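Local coordinates for protein VP2 (Primate bocaparvovirus 1, PDB 7L0Y) that builds the icosahedral T=1 capsid of human bocavirus by self-assembling, in 60 copies, into the shell of the virus particle, at residues S290-A294 with P295-C299. Residues are numbered along the deposited sequence; the frame is centred on the assembly and turned at random.
Sequences SSDTA and PFMVC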
ATOM      1  N   SER A 290    -102.012  29.052  69.214  1.00 71.16           N
ATOM      2  CA  SER A 290    -102.197  27.736  68.617  1.00 71.16           C
ATOM      3  C   SER A 290    -102.136  27.780  67.099  1.00 71.16           C
ATOM      4  O   SER A 290    -101.694  26.814  66.474  1.00 71.16           O
ATOM      5  CB  SER A 290    -103.527  27.136  69.066  1.00  0.00           C
ATOM      6  OG  SER A 290    -104.616  27.904  68.591  1.00  0.00           O
ATOM      7  N   SER A 291    -102.567  28.872  66.489  1.00 69.64           N
ATOM      8  CA  SER A 291    -102.638  28.954  65.040  1.00 69.64           C
ATOM      9  C   SER A 291    -101.298  29.418  64.477  1.00 69.64           C
ATOM     10  O   SER A 291    -100.296  29.515  65.186  1.00 69.64           O
ATOM     11  CB  SER A 291    -103.770  29.884  64.624  1.00  0.00           C
ATOM     12  OG  SER A 291    -103.508  31.200  65.069  1.00  0.00           O
ATOM     13  N   ASP A 292    -101.274  29.713  63.181  1.00 66.58           N
ATOM     14  CA  ASP A 292    -100.115  30.323  62.545  1.00 66.58           C
ATOM     15  C   ASP A 292    -100.319  31.829  62.585  1.00 66.58           C
ATOM     16  O   ASP A 292    -101.201  32.365  61.911  1.00 66.58           O
ATOM     17  CB  ASP A 292     -99.950  29.801  61.121  1.00  0.00           C
ATOM     18  CG  ASP A 292     -98.735  30.370  60.427  1.00  0.00           C
ATOM     19  OD1 ASP A 292     -97.618  30.256  60.966  1.00  0.00           O
ATOM     20  OD2 ASP A 292     -98.887  30.891  59.312  1.00  0.00           O
ATOM     21  N   THR A 293     -99.508  32.506  63.391  1.00 65.39           N
ATOM     22  CA  THR A 293     -99.784  33.868  63.816  1.00 65.39           C
ATOM     23  C   THR A 293     -99.037  34.915  63.007  1.00 65.39           C
ATOM     24  O   THR A 293     -99.227  36.107  63.249  1.00 65.39           O
ATOM     25  CB  THR A 293     -99.445  34.019  65.296  1.00  0.00           C
ATOM     26  OG1 THR A 293     -98.047  33.783  65.483  1.00  0.00           O
ATOM     27  CG2 THR A 293    -100.216  33.005  66.104  1.00  0.00           C
ATOM     28  N   ALA A 294     -98.210  34.504  62.056  1.00 60.90           N
ATOM     29  CA  ALA A 294     -97.273  35.433  61.443  1.00 60.90           C
ATOM     30  C   ALA A 294     -98.009  36.630  60.846  1.00 60.90           C
ATOM     31  O   ALA A 294     -99.134  36.488  60.358  1.00 60.90           O
ATOM     32  CB  ALA A 294     -96.447  34.735  60.368  1.00 62.11           C
ATOM     33  N   PRO A 295     -97.411  37.819  60.885  1.00 58.46           N
ATOM     34  CA  PRO A 295     -98.124  39.014  60.416  1.00 58.46           C
ATOM     35  C   PRO A 295     -98.421  39.001  58.932  1.00 58.46           C
ATOM     36  O   PRO A 295     -99.420  39.584  58.503  1.00 58.46           O
ATOM     37  CB  PRO A 295     -97.166  40.149  60.797  1.00 56.59           C
ATOM     38  CG  PRO A 295     -95.845  39.517  60.835  1.00 56.59           C
ATOM     39  CD  PRO A 295     -96.063  38.145  61.371  1.00 56.59           C
ATOM     40  N   PHE A 296     -97.582  38.361  58.131  1.00 53.58           N
ATOM     41  CA  PHE A 296     -97.843  38.171  56.715  1.00 53.58           C
ATOM     42  C   PHE A 296     -98.041  36.696  56.438  1.00 53.58           C
ATOM     43  O   PHE A 296     -97.303  35.855  56.953  1.00 53.58           O
ATOM     44  CB  PHE A 296     -96.713  38.726  55.857  1.00 52.27           C
ATOM     45  CG  PHE A 296     -96.649  40.209  55.858  1.00 52.27           C
ATOM     46  CD1 PHE A 296     -97.465  40.938  55.025  1.00 52.27           C
ATOM     47  CD2 PHE A 296     -95.792  40.877  56.703  1.00 52.27           C
ATOM     48  CE1 PHE A 296     -97.421  42.297  55.022  1.00 52.27           C
ATOM     49  CE2 PHE A 296     -95.745  42.243  56.706  1.00 52.27           C
ATOM     50  CZ  PHE A 296     -96.561  42.957  55.863  1.00 52.27           C
ATOM     51  N   MET A 297     -99.037  36.392  55.625  1.00 54.53           N
ATOM     52  CA  MET A 297     -99.376  35.026  55.277  1.00 54.53           C
ATOM     53  C   MET A 297     -99.175  34.866  53.779  1.00 54.53           C
ATOM     54  O   MET A 297     -99.827  35.551  52.988  1.00 54.53           O
ATOM     55  CB  MET A 297    -100.813  34.717  55.678  1.00 63.90           C
ATOM     56  CG  MET A 297    -101.138  33.265  55.663  1.00 63.90           C
ATOM     57  SD  MET A 297    -100.184  32.418  56.928  1.00 63.90           S
ATOM     58  CE  MET A 297    -100.888  33.136  58.407  1.00 63.90           C
ATOM     59  N   VAL A 298     -98.272  33.973  53.396  1.00 53.06           N
ATOM     60  CA  VAL A 298     -97.912  33.768  51.999  1.00 53.06           C
ATOM     61  C   VAL A 298     -98.671  32.549  51.508  1.00 53.06           C
ATOM     62  O   VAL A 298     -98.302  31.415  51.822  1.00 53.06           O
ATOM     63  CB  VAL A 298     -96.395  33.573  51.841  1.00 49.20           C
ATOM     64  CG1 VAL A 298     -96.039  33.234  50.415  1.00 49.20           C
ATOM     65  CG2 VAL A 298     -95.646  34.807  52.303  1.00 49.20           C
ATOM     66  N   CYS A 299     -99.695  32.777  50.699  1.00 55.17           N
ATOM     67  CA  CYS A 299    -100.631  31.735  50.315  1.00 55.17           C
ATOM     68  C   CYS A 299    -100.557  31.494  48.818  1.00 55.17           C
ATOM     69  O   CYS A 299    -100.214  32.385  48.040  1.00 55.17           O
ATOM     70  CB  CYS A 299    -102.067  32.102  50.703  1.00 59.15           C
ATOM     71  SG  CYS A 299    -102.355  32.301  52.473  1.00 59.15           S
TER
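Asp292 and Met297 meet across the mouth of a bend that turns residues 290-294 into strand 296-300, within the long GH loop joining strands 215-232 and 424-429 of the parvovirus jelly roll. With CG anti to the backbone N (chi1 -178°), Asp292 sends its carboxylate to the end of Met297, where OD2 lies 3.1 Å from SD and also 3.1 Å from CE. The two side chains approach at a slant and touch without a hydrogen bond. The other oxygen, OD1, makes a weak hydrogen bond to Ser269 of the neighbouring subunit; at the pH of 2.6 used here the carboxyl may well be protonated.

The CB of Thr293 points away from the strand; its OG1 is hydrogen-bonded to Gln250 of the neighbouring subunit, and the carbonyl oxygen of Ala294 to Tyr371 of the neighbouring subunit. At the bend itself Ala294 packs CB against CD of the Pro295 ring, 3.6 Å away. Strand 296-300 pairs antiparallel with strand 316-318 of its own chain, and Phe296 to Cys299 pair antiparallel with a strand of the neighbouring subunit, so the sheet continues across the interface. Met297 bends back from its strand at chi2 and chi3, both 66°, which brings CE within 3.6 Å of Asp292 O and 4.3 Å of Ala294 O.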